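Side-chain contacts in cell wall surface anchor family protein (Streptococcus pneumoniae, PDB 4OQ1), which is the ancillary pilin RrgC, a CnaB-domain protein that probably fastens the pneumococcal pilus to the cell wall: residues 147-152 with 213-218; 153-158 with 166-171; 197-202 with 221-226; 238-241 with 245-248. The protein carries 3 engineered substitutions. All blocks are in the same frame, centred on the assembly; numbering follows the deposited sequence.

Contact 1 (147-152 with 213-218); sequences MTTKVK and LPLGNY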
# COMPACT_ATOMS: atom_id res chain seq x y z
N MET A 147 -11.99 -11.53 -13.59
CA MET A 147 -12.68 -10.40 -12.97
C MET A 147 -12.21 -10.25 -11.52
O MET A 147 -12.00 -11.25 -10.84
CB MET A 147 -14.19 -10.59 -13.02
CG MET A 147 -14.83 -10.20 -14.34
SD MET A 147 -14.39 -8.53 -14.86
CE MET A 147 -15.50 -7.56 -13.83
N THR A 148 -12.03 -9.02 -11.05
CA THR A 148 -11.47 -8.86 -9.75
C THR A 148 -12.21 -7.68 -9.16
O THR A 148 -12.78 -6.87 -9.93
CB THR A 148 -9.98 -8.60 -9.95
OG1 THR A 148 -9.30 -8.94 -8.76
CG2 THR A 148 -9.69 -7.11 -10.39
N THR A 149 -12.16 -7.56 -7.85
CA THR A 149 -12.54 -6.28 -7.19
C THR A 149 -11.57 -5.20 -7.52
O THR A 149 -10.44 -5.48 -7.89
CB THR A 149 -12.59 -6.41 -5.67
OG1 THR A 149 -11.36 -6.93 -5.20
CG2 THR A 149 -13.69 -7.27 -5.28
N LYS A 150 -12.03 -3.94 -7.48
CA LYS A 150 -11.21 -2.80 -7.88
C LYS A 150 -11.64 -1.61 -7.04
O LYS A 150 -12.87 -1.30 -6.95
CB LYS A 150 -11.39 -2.39 -9.36
CG LYS A 150 -11.62 -3.54 -10.30
CD LYS A 150 -12.09 -3.03 -11.65
CE LYS A 150 -12.64 -4.16 -12.50
NZ LYS A 150 -13.59 -5.11 -11.88
N VAL A 151 -10.65 -0.93 -6.49
CA VAL A 151 -10.92 0.33 -5.72
C VAL A 151 -9.87 1.35 -6.02
O VAL A 151 -8.70 1.03 -6.20
CB VAL A 151 -11.16 0.09 -4.22
CG1 VAL A 151 -10.11 -0.75 -3.64
CG2 VAL A 151 -11.26 1.45 -3.48
N LYS A 152 -10.35 2.60 -6.19
CA LYS A 152 -9.55 3.70 -6.58
C LYS A 152 -9.73 4.80 -5.54
O LYS A 152 -10.86 5.22 -5.21
CB LYS A 152 -9.87 4.20 -8.02
CG LYS A 152 -8.98 5.32 -8.43
CD LYS A 152 -9.33 6.03 -9.72
CE LYS A 152 -9.50 5.07 -10.89
NZ LYS A 152 -9.94 5.76 -12.15
N LEU A 213 -8.88 -7.37 -3.81
CA LEU A 213 -9.31 -7.46 -2.47
C LEU A 213 -10.54 -8.40 -2.33
O LEU A 213 -11.44 -8.30 -3.13
CB LEU A 213 -9.74 -6.07 -1.96
CG LEU A 213 -8.57 -5.07 -1.74
CD1 LEU A 213 -9.16 -3.72 -1.41
CD2 LEU A 213 -7.52 -5.51 -0.70
N PRO A 214 -10.58 -9.27 -1.31
CA PRO A 214 -11.82 -9.99 -1.07
C PRO A 214 -12.96 -9.02 -0.86
O PRO A 214 -12.74 -7.86 -0.48
CB PRO A 214 -11.55 -10.76 0.23
CG PRO A 214 -10.10 -10.77 0.43
CD PRO A 214 -9.48 -9.77 -0.47
N LEU A 215 -14.19 -9.46 -1.19
CA LEU A 215 -15.37 -8.75 -0.77
C LEU A 215 -15.35 -8.44 0.74
O LEU A 215 -14.93 -9.25 1.54
CB LEU A 215 -16.61 -9.54 -1.14
CG LEU A 215 -16.78 -9.88 -2.64
CD1 LEU A 215 -18.01 -10.75 -2.80
CD2 LEU A 215 -16.89 -8.64 -3.48
N GLY A 216 -15.77 -7.23 1.11
CA GLY A 216 -15.81 -6.87 2.48
C GLY A 216 -15.64 -5.36 2.72
O GLY A 216 -15.72 -4.55 1.77
N ASN A 217 -15.36 -5.05 3.98
CA ASN A 217 -15.26 -3.67 4.48
C ASN A 217 -13.81 -3.35 4.74
O ASN A 217 -13.07 -4.17 5.31
CB ASN A 217 -16.04 -3.50 5.76
CG ASN A 217 -17.53 -3.64 5.53
OD1 ASN A 217 -18.08 -2.92 4.74
ND2 ASN A 217 -18.15 -4.63 6.18
N TYR A 218 -13.41 -2.17 4.21
CA TYR A 218 -12.00 -1.74 4.29
C TYR A 218 -11.94 -0.27 4.76
O TYR A 218 -12.92 0.44 4.68
CB TYR A 218 -11.26 -1.90 2.91
CG TYR A 218 -11.13 -3.34 2.51
CD1 TYR A 218 -12.13 -3.93 1.74
CD2 TYR A 218 -10.09 -4.12 2.97
CE1 TYR A 218 -12.07 -5.25 1.41
CE2 TYR A 218 -10.02 -5.49 2.68
CZ TYR A 218 -11.01 -6.05 1.86
OH TYR A 218 -10.92 -7.39 1.49
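Thr149 turns its hydroxyl to the backbone of Leu213, and OG1 donates a hydrogen bond to Leu213 O. The modelled separation of 2.5 Å is very short, so its exact length is doubtful. With chi1 at 54°, OG1 lies between the backbone N and the carbonyl carbon of its own residue, while CG2 swings to the side of the N and meets Leu215 CD2 at 3.9 Å. The side chain of Leu213 packs one step further along: its CD1 touches Val151 CG1 at 3.8 Å, the two side chains crossing at a slant. Residues 213-218 form a tyrosine corner, with the sequence Leu-Pro-Leu-Gly-Asn-Tyr leading into the strand 216-224. Tyr218 OH donates back to Pro214 O, 2.7 Å away and four residues earlier, approaching 36° out of the carbonyl plane. The same Leu213 CD1 lies over one face of the Tyr218 ring, 4.2 Å above the plane and over its centre, so Leu213 is wedged between the aromatic ring and Val151. The backbone angles of Gly216, at which a CB would be pressed against the preceding carbonyl O, let the chain turn between the proline and the tyrosine. Leu240 of strand 235-240 packs on Thr149, Leu213 and Tyr218 alike.

Contact 2 (153-158 with 166-171); sequences LIKVDQ and VGFKLV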
# COMPACT_ATOMS: atom_id res chain seq x y z
N LEU A 153 -8.62 5.20 -4.95
CA LEU A 153 -8.58 6.33 -4.03
C LEU A 153 -8.05 7.55 -4.76
O LEU A 153 -7.00 7.49 -5.44
CB LEU A 153 -7.77 6.01 -2.76
CG LEU A 153 -7.72 7.09 -1.66
CD1 LEU A 153 -7.43 6.42 -0.29
CD2 LEU A 153 -6.65 8.04 -2.06
N ILE A 154 -8.80 8.66 -4.64
CA ILE A 154 -8.43 9.94 -5.22
C ILE A 154 -8.17 10.93 -4.08
O ILE A 154 -9.04 11.22 -3.29
CB ILE A 154 -9.50 10.55 -6.15
CG1 ILE A 154 -9.75 9.62 -7.33
CG2 ILE A 154 -8.92 11.85 -6.68
CD1 ILE A 154 -10.78 10.12 -8.31
N LYS A 155 -6.93 11.42 -4.04
CA LYS A 155 -6.47 12.36 -3.05
C LYS A 155 -6.33 13.75 -3.63
O LYS A 155 -5.60 13.99 -4.53
CB LYS A 155 -5.14 11.90 -2.47
CG LYS A 155 -4.69 12.65 -1.24
CD LYS A 155 -5.69 12.66 -0.10
CE LYS A 155 -5.18 13.41 1.12
NZ LYS A 155 -5.41 14.89 1.17
N VAL A 156 -7.05 14.67 -3.04
CA VAL A 156 -7.08 16.06 -3.46
C VAL A 156 -6.89 17.06 -2.31
O VAL A 156 -7.06 16.74 -1.08
CB VAL A 156 -8.38 16.41 -4.21
CG1 VAL A 156 -8.51 15.69 -5.55
CG2 VAL A 156 -9.63 16.24 -3.35
N ASP A 157 -6.64 18.30 -2.69
CA ASP A 157 -6.82 19.43 -1.79
C ASP A 157 -8.20 20.00 -1.92
O ASP A 157 -9.04 19.44 -2.62
CB ASP A 157 -5.68 20.49 -1.94
CG ASP A 157 -5.79 21.33 -3.19
OD1 ASP A 157 -6.78 21.17 -3.90
OD2 ASP A 157 -4.85 22.08 -3.47
N GLN A 158 -8.49 21.08 -1.25
CA GLN A 158 -9.87 21.64 -1.17
C GLN A 158 -10.25 22.24 -2.51
O GLN A 158 -11.41 22.39 -2.77
CB GLN A 158 -9.99 22.75 -0.07
CG GLN A 158 -9.12 23.99 -0.29
CD GLN A 158 -7.75 23.87 0.34
OE1 GLN A 158 -7.10 22.83 0.25
NE2 GLN A 158 -7.30 24.95 1.03
N VAL A 166 1.12 11.18 -1.05
CA VAL A 166 0.48 11.00 0.28
C VAL A 166 0.41 9.47 0.60
O VAL A 166 -0.04 8.62 -0.22
CB VAL A 166 -0.91 11.59 0.23
CG1 VAL A 166 -1.63 11.41 1.54
CG2 VAL A 166 -0.90 13.07 -0.05
N GLY A 167 0.83 9.08 1.80
CA GLY A 167 0.88 7.66 2.22
C GLY A 167 -0.34 7.20 3.01
O GLY A 167 -0.79 8.00 3.88
N PHE A 168 -0.88 6.03 2.61
CA PHE A 168 -2.05 5.40 3.31
C PHE A 168 -1.68 3.97 3.70
O PHE A 168 -0.83 3.33 3.09
CB PHE A 168 -3.26 5.37 2.40
CG PHE A 168 -3.90 6.71 2.20
CD1 PHE A 168 -3.49 7.54 1.27
CD2 PHE A 168 -5.00 7.09 2.94
CE1 PHE A 168 -4.14 8.77 1.05
CE2 PHE A 168 -5.62 8.32 2.79
CZ PHE A 168 -5.21 9.16 1.81
N LYS A 169 -2.25 3.48 4.81
CA LYS A 169 -2.26 2.04 5.01
C LYS A 169 -3.68 1.57 4.86
O LYS A 169 -4.68 2.29 5.08
CB LYS A 169 -1.71 1.65 6.40
CG LYS A 169 -0.22 1.83 6.53
CD LYS A 169 0.25 1.38 7.92
CE LYS A 169 1.66 1.79 8.31
NZ LYS A 169 2.74 1.35 7.37
N LEU A 170 -3.80 0.35 4.35
CA LEU A 170 -5.05 -0.32 4.12
C LEU A 170 -5.28 -1.41 5.17
O LEU A 170 -4.49 -2.29 5.33
CB LEU A 170 -4.97 -0.93 2.79
CG LEU A 170 -6.15 -1.75 2.30
CD1 LEU A 170 -7.35 -0.83 2.18
CD2 LEU A 170 -5.80 -2.36 0.93
N VAL A 171 -6.40 -1.34 5.86
CA VAL A 171 -6.80 -2.28 6.84
C VAL A 171 -8.26 -2.76 6.54
O VAL A 171 -9.04 -2.07 5.91
CB VAL A 171 -6.80 -1.69 8.26
CG1 VAL A 171 -5.43 -1.13 8.58
CG2 VAL A 171 -7.92 -0.65 8.45
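Lys155, the lysine of an intramolecular isopeptide bond of the kind found in CnaB domains, runs past Val166 and Phe168 on its way to Asn252, to which its NZ is covalently joined. The chain leaves the strand with CG anti to the backbone N (chi1 -168°) and then bends at chi2. This lays its methylenes nearly perpendicular to the side chains of Val166 and Phe168. CG rests on Val166 CG2 at 4.0 Å and CE follows on Val166 CG1 at 4.1 Å. Between them, CD comes in near the plane of the Phe168 ring, 4.0 Å from CZ at its edge. Leu153, two residues earlier on the same side of the strand, takes the face of that ring: its CD1 makes a CH-pi contact 4.0 Å from the centroid and only 8° off the normal. Its CD2 lies over the same face, toward Phe168 CE1. Phe168 is thus held by aliphatic groups both over a face and at an edge, and the methylenes of the bonded lysine pack on Val166 and Phe168. Glu222 packs against Lys155, Val166 and Phe168, completing a Lys-Asn-Glu grouping consistent with the isopeptide site in the hydrophobic core of a CnaB domain.

Contact 3 (197-202 with 221-226); sequences GRTLYT and KEVEPL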
# COMPACT_ATOMS: atom_id res chain seq x y z
N GLY A 197 3.09 -4.98 5.79
CA GLY A 197 3.63 -3.78 6.39
C GLY A 197 3.71 -2.54 5.53
O GLY A 197 4.50 -1.67 5.87
N ARG A 198 2.94 -2.40 4.45
CA ARG A 198 3.34 -1.43 3.44
C ARG A 198 2.49 -0.15 3.53
O ARG A 198 1.29 -0.18 3.85
CB ARG A 198 3.30 -2.00 2.02
CG ARG A 198 4.19 -3.20 1.81
CD ARG A 198 3.98 -3.86 0.47
NE ARG A 198 4.23 -2.92 -0.63
CZ ARG A 198 3.89 -3.12 -1.91
NH1 ARG A 198 3.28 -4.25 -2.31
NH2 ARG A 198 4.12 -2.18 -2.80
N THR A 199 3.14 0.97 3.26
CA THR A 199 2.47 2.21 3.03
C THR A 199 2.26 2.33 1.58
O THR A 199 3.18 2.07 0.79
CB THR A 199 3.26 3.39 3.60
OG1 THR A 199 3.40 3.15 5.02
CG2 THR A 199 2.54 4.67 3.44
N LEU A 200 1.04 2.72 1.22
CA LEU A 200 0.65 2.91 -0.22
C LEU A 200 0.70 4.40 -0.50
O LEU A 200 0.15 5.19 0.24
CB LEU A 200 -0.83 2.42 -0.36
CG LEU A 200 -1.33 1.01 -0.07
CD1 LEU A 200 -1.30 0.57 1.39
CD2 LEU A 200 -2.74 0.75 -0.52
N TYR A 201 1.26 4.85 -1.65
CA TYR A 201 1.42 6.24 -1.90
C TYR A 201 0.69 6.65 -3.18
O TYR A 201 0.80 5.97 -4.18
CB TYR A 201 2.98 6.61 -2.14
CG TYR A 201 3.78 6.45 -0.88
CD1 TYR A 201 4.39 5.26 -0.61
CD2 TYR A 201 3.85 7.46 0.05
CE1 TYR A 201 5.09 5.06 0.57
CE2 TYR A 201 4.51 7.28 1.28
CZ TYR A 201 5.20 6.12 1.51
OH TYR A 201 5.84 5.90 2.73
N THR A 202 0.03 7.77 -3.11
CA THR A 202 -0.62 8.43 -4.27
C THR A 202 0.34 8.67 -5.36
O THR A 202 1.44 9.17 -5.05
CB THR A 202 -1.47 9.67 -3.92
OG1 THR A 202 -0.73 10.81 -3.35
CG2 THR A 202 -2.63 9.24 -2.96
N LYS A 221 -6.19 4.49 5.84
CA LYS A 221 -5.75 5.38 6.87
C LYS A 221 -4.63 6.24 6.45
O LYS A 221 -3.63 5.74 5.96
CB LYS A 221 -5.31 4.60 8.12
CG LYS A 221 -6.21 3.48 8.52
CD LYS A 221 -5.64 2.77 9.74
CE LYS A 221 -5.61 3.60 11.01
NZ LYS A 221 -7.02 3.77 11.45
N GLU A 222 -4.79 7.55 6.61
CA GLU A 222 -3.78 8.51 6.07
C GLU A 222 -2.58 8.69 7.03
O GLU A 222 -2.45 9.71 7.70
CB GLU A 222 -4.41 9.85 5.76
CG GLU A 222 -3.48 10.77 5.04
CD GLU A 222 -4.18 12.00 4.43
OE1 GLU A 222 -5.40 12.07 4.44
OE2 GLU A 222 -3.44 12.92 4.03
N VAL A 223 -1.70 7.71 7.04
CA VAL A 223 -0.60 7.65 7.97
C VAL A 223 0.51 8.60 7.63
O VAL A 223 1.23 8.98 8.54
CB VAL A 223 -0.02 6.20 8.11
CG1 VAL A 223 -1.06 5.35 8.80
CG2 VAL A 223 0.46 5.65 6.75
N GLU A 224 0.65 8.98 6.35
CA GLU A 224 1.69 9.88 5.92
C GLU A 224 1.20 11.06 5.01
O GLU A 224 1.45 11.06 3.82
CB GLU A 224 2.76 9.11 5.22
CG GLU A 224 4.15 9.63 5.40
CD GLU A 224 5.14 8.70 4.69
OE1 GLU A 224 4.95 7.48 4.83
OE2 GLU A 224 6.08 9.19 4.01
N PRO A 225 0.58 12.09 5.62
CA PRO A 225 0.18 13.33 4.92
C PRO A 225 1.39 14.05 4.36
O PRO A 225 2.50 13.87 4.82
CB PRO A 225 -0.52 14.16 5.97
CG PRO A 225 -0.22 13.57 7.25
CD PRO A 225 0.22 12.15 7.05
N LEU A 226 1.15 14.77 3.29
CA LEU A 226 2.14 15.55 2.64
C LEU A 226 2.19 16.83 3.44
O LEU A 226 1.11 17.39 3.84
CB LEU A 226 1.60 15.85 1.23
CG LEU A 226 2.53 16.49 0.26
CD1 LEU A 226 3.75 15.62 0.08
CD2 LEU A 226 1.84 16.65 -1.05
O HOH W 1 4.47 5.45 6.27
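With CG anti to its own carbonyl carbon, Tyr201 turns its ring out toward the strand end at Glu224, and the glutamate answers with a first torsion well short of fully anti, chi1 -146°, followed by an extended chain. Its carboxylate thereby arrives at the ring's edge, with the two planes 82° apart. Tyr201 OH donates to Glu224 OE1 over 2.8 Å, meeting the oxygen on its syn side and 25° out of the carboxylate plane. Because the carboxylate lies beside the ring and not beyond its end, OE1 is also 3.6 Å from CE2 of Tyr201. The same oxygen accepts a second bond from a water, which in turn pairs with Thr199 OG1 at 2.8 Å. OE1 is therefore held by two donors, one direct and one bridging, at the surface of the domain. Thr199 OG1 has a further partner in Lys169 NZ. The methyl CG2 of Thr199 makes a small apolar touch, reaching tip to tip toward Val223 CG2 at 4.0 Å and lying at a similar distance from Glu224 OE1. Val223 and Glu224 form a classic beta bulge opposite Gly167, and this irregularity turns both of their side chains toward residues 199-201 instead of letting them alternate. Strand 167-174 runs between the two segments, pairing with the short strand 200-201 along one edge and with strand 216-224 along the other, so these side chains bridge over its backbone near the point where it starts, with Val223 leaning on Lys169.

Contact 4 (238-241 with 245-248); sequences VQLV and LVTI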
# COMPACT_ATOMS: atom_id res chain seq x y z
N VAL A 238 -14.49 1.99 2.91
CA VAL A 238 -14.92 1.63 1.55
C VAL A 238 -15.42 0.18 1.66
O VAL A 238 -14.95 -0.56 2.52
CB VAL A 238 -13.79 1.78 0.50
CG1 VAL A 238 -12.76 0.77 0.68
CG2 VAL A 238 -14.39 1.57 -0.89
N GLN A 239 -16.47 -0.12 0.91
CA GLN A 239 -17.15 -1.43 0.95
C GLN A 239 -17.15 -1.99 -0.45
O GLN A 239 -17.55 -1.31 -1.44
CB GLN A 239 -18.56 -1.32 1.48
CG GLN A 239 -19.26 -2.70 1.62
CD GLN A 239 -20.70 -2.61 2.16
OE1 GLN A 239 -21.63 -2.16 1.48
NE2 GLN A 239 -20.85 -2.97 3.40
N LEU A 240 -16.64 -3.21 -0.55
CA LEU A 240 -16.56 -3.93 -1.84
C LEU A 240 -17.61 -5.04 -1.76
O LEU A 240 -17.49 -5.90 -0.92
CB LEU A 240 -15.19 -4.51 -2.09
CG LEU A 240 -14.17 -3.41 -2.02
CD1 LEU A 240 -12.83 -4.03 -2.34
CD2 LEU A 240 -14.51 -2.33 -3.06
N VAL A 241 -18.71 -4.88 -2.51
CA VAL A 241 -19.80 -5.89 -2.45
C VAL A 241 -19.81 -6.72 -3.75
O VAL A 241 -20.56 -7.68 -3.84
CB VAL A 241 -21.20 -5.31 -2.23
CG1 VAL A 241 -21.26 -4.44 -0.98
CG2 VAL A 241 -21.63 -4.51 -3.44
N LEU A 245 -15.92 -1.18 -10.10
CA LEU A 245 -15.04 -0.11 -9.52
C LEU A 245 -15.77 0.71 -8.49
O LEU A 245 -16.88 1.21 -8.73
CB LEU A 245 -14.51 0.76 -10.60
CG LEU A 245 -13.66 1.97 -10.16
CD1 LEU A 245 -12.33 1.52 -9.59
CD2 LEU A 245 -13.47 2.92 -11.32
N VAL A 246 -15.16 0.82 -7.30
CA VAL A 246 -15.53 1.79 -6.26
C VAL A 246 -14.43 2.89 -6.17
O VAL A 246 -13.26 2.59 -6.10
CB VAL A 246 -15.68 1.10 -4.94
CG1 VAL A 246 -16.12 2.12 -3.93
CG2 VAL A 246 -16.72 -0.00 -5.04
N THR A 247 -14.82 4.15 -6.34
CA THR A 247 -13.95 5.33 -6.23
C THR A 247 -14.29 6.12 -4.97
O THR A 247 -15.48 6.36 -4.73
CB THR A 247 -14.12 6.16 -7.50
OG1 THR A 247 -13.69 5.35 -8.61
CG2 THR A 247 -13.27 7.39 -7.48
N ILE A 248 -13.28 6.43 -4.11
CA ILE A 248 -13.46 7.23 -2.96
C ILE A 248 -12.46 8.42 -3.12
O ILE A 248 -11.35 8.28 -3.72
CB ILE A 248 -13.16 6.53 -1.58
CG1 ILE A 248 -11.85 5.81 -1.64
CG2 ILE A 248 -14.22 5.54 -1.18
CD1 ILE A 248 -11.34 5.47 -0.24
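Val246 fills the space between Val238 and Leu240, whose strand runs antiparallel to its own at 176° and 8.3 Å from axis to axis. Starting from its CB, the first neighbour is Leu240 CD2 at 4.1 Å. The branch then divides the work. CG1, placed anti to the backbone N by a chi1 of -177°, goes to Val238 CG2 and approaches it to 3.5 Å, a tight methyl-methyl contact in which the two valines lie alongside, pointing in opposite senses. CG2 goes the other way, to Leu240 CD2 at 3.8 Å, and also lies against the carbonyl oxygen of Gln239. Val238 CG2 has a second neighbour in Ile248 CG2 at 4.0 Å, where the two side chains stand nearly perpendicular; the methyl of Val238 is thus shared by two residues of the facing strand. No hydrogen bond joins these two strands. Their backbones pair elsewhere, that of 238-240 with Tyr218 and Gly216, and that of 246-248 with Lys150 and Lys152. The chain thus passes from one sheet to the other within the few residues between Val241 and Leu245, and the side chains on the inner faces interlock. Such a beta-arch, closed by branched aliphatic residues, is a way of joining the two layers of a beta-sandwich such as the reverse immunoglobulin fold of CnaB domains.

In the fold
All four contacts belong to one CnaB domain. Contacts 1, 2 and 4 join its two sheets, and contact 3 stays within one of them. Contacts 1 and 2 share strand 150-157, their centres about 16 Å apart: the first is buried yet polar at its heart, the second wholly apolar across its segments and next to a covalent crosslink. Contact 4, partly buried, lies about 7 Å from contact 1 between centres and joins it through backbone pairing of strands 216-224 and 235-240. Contact 3 is the surface member, bound by a carboxylate and water, yet Glu222 connects its strand to the side chains of contact 2.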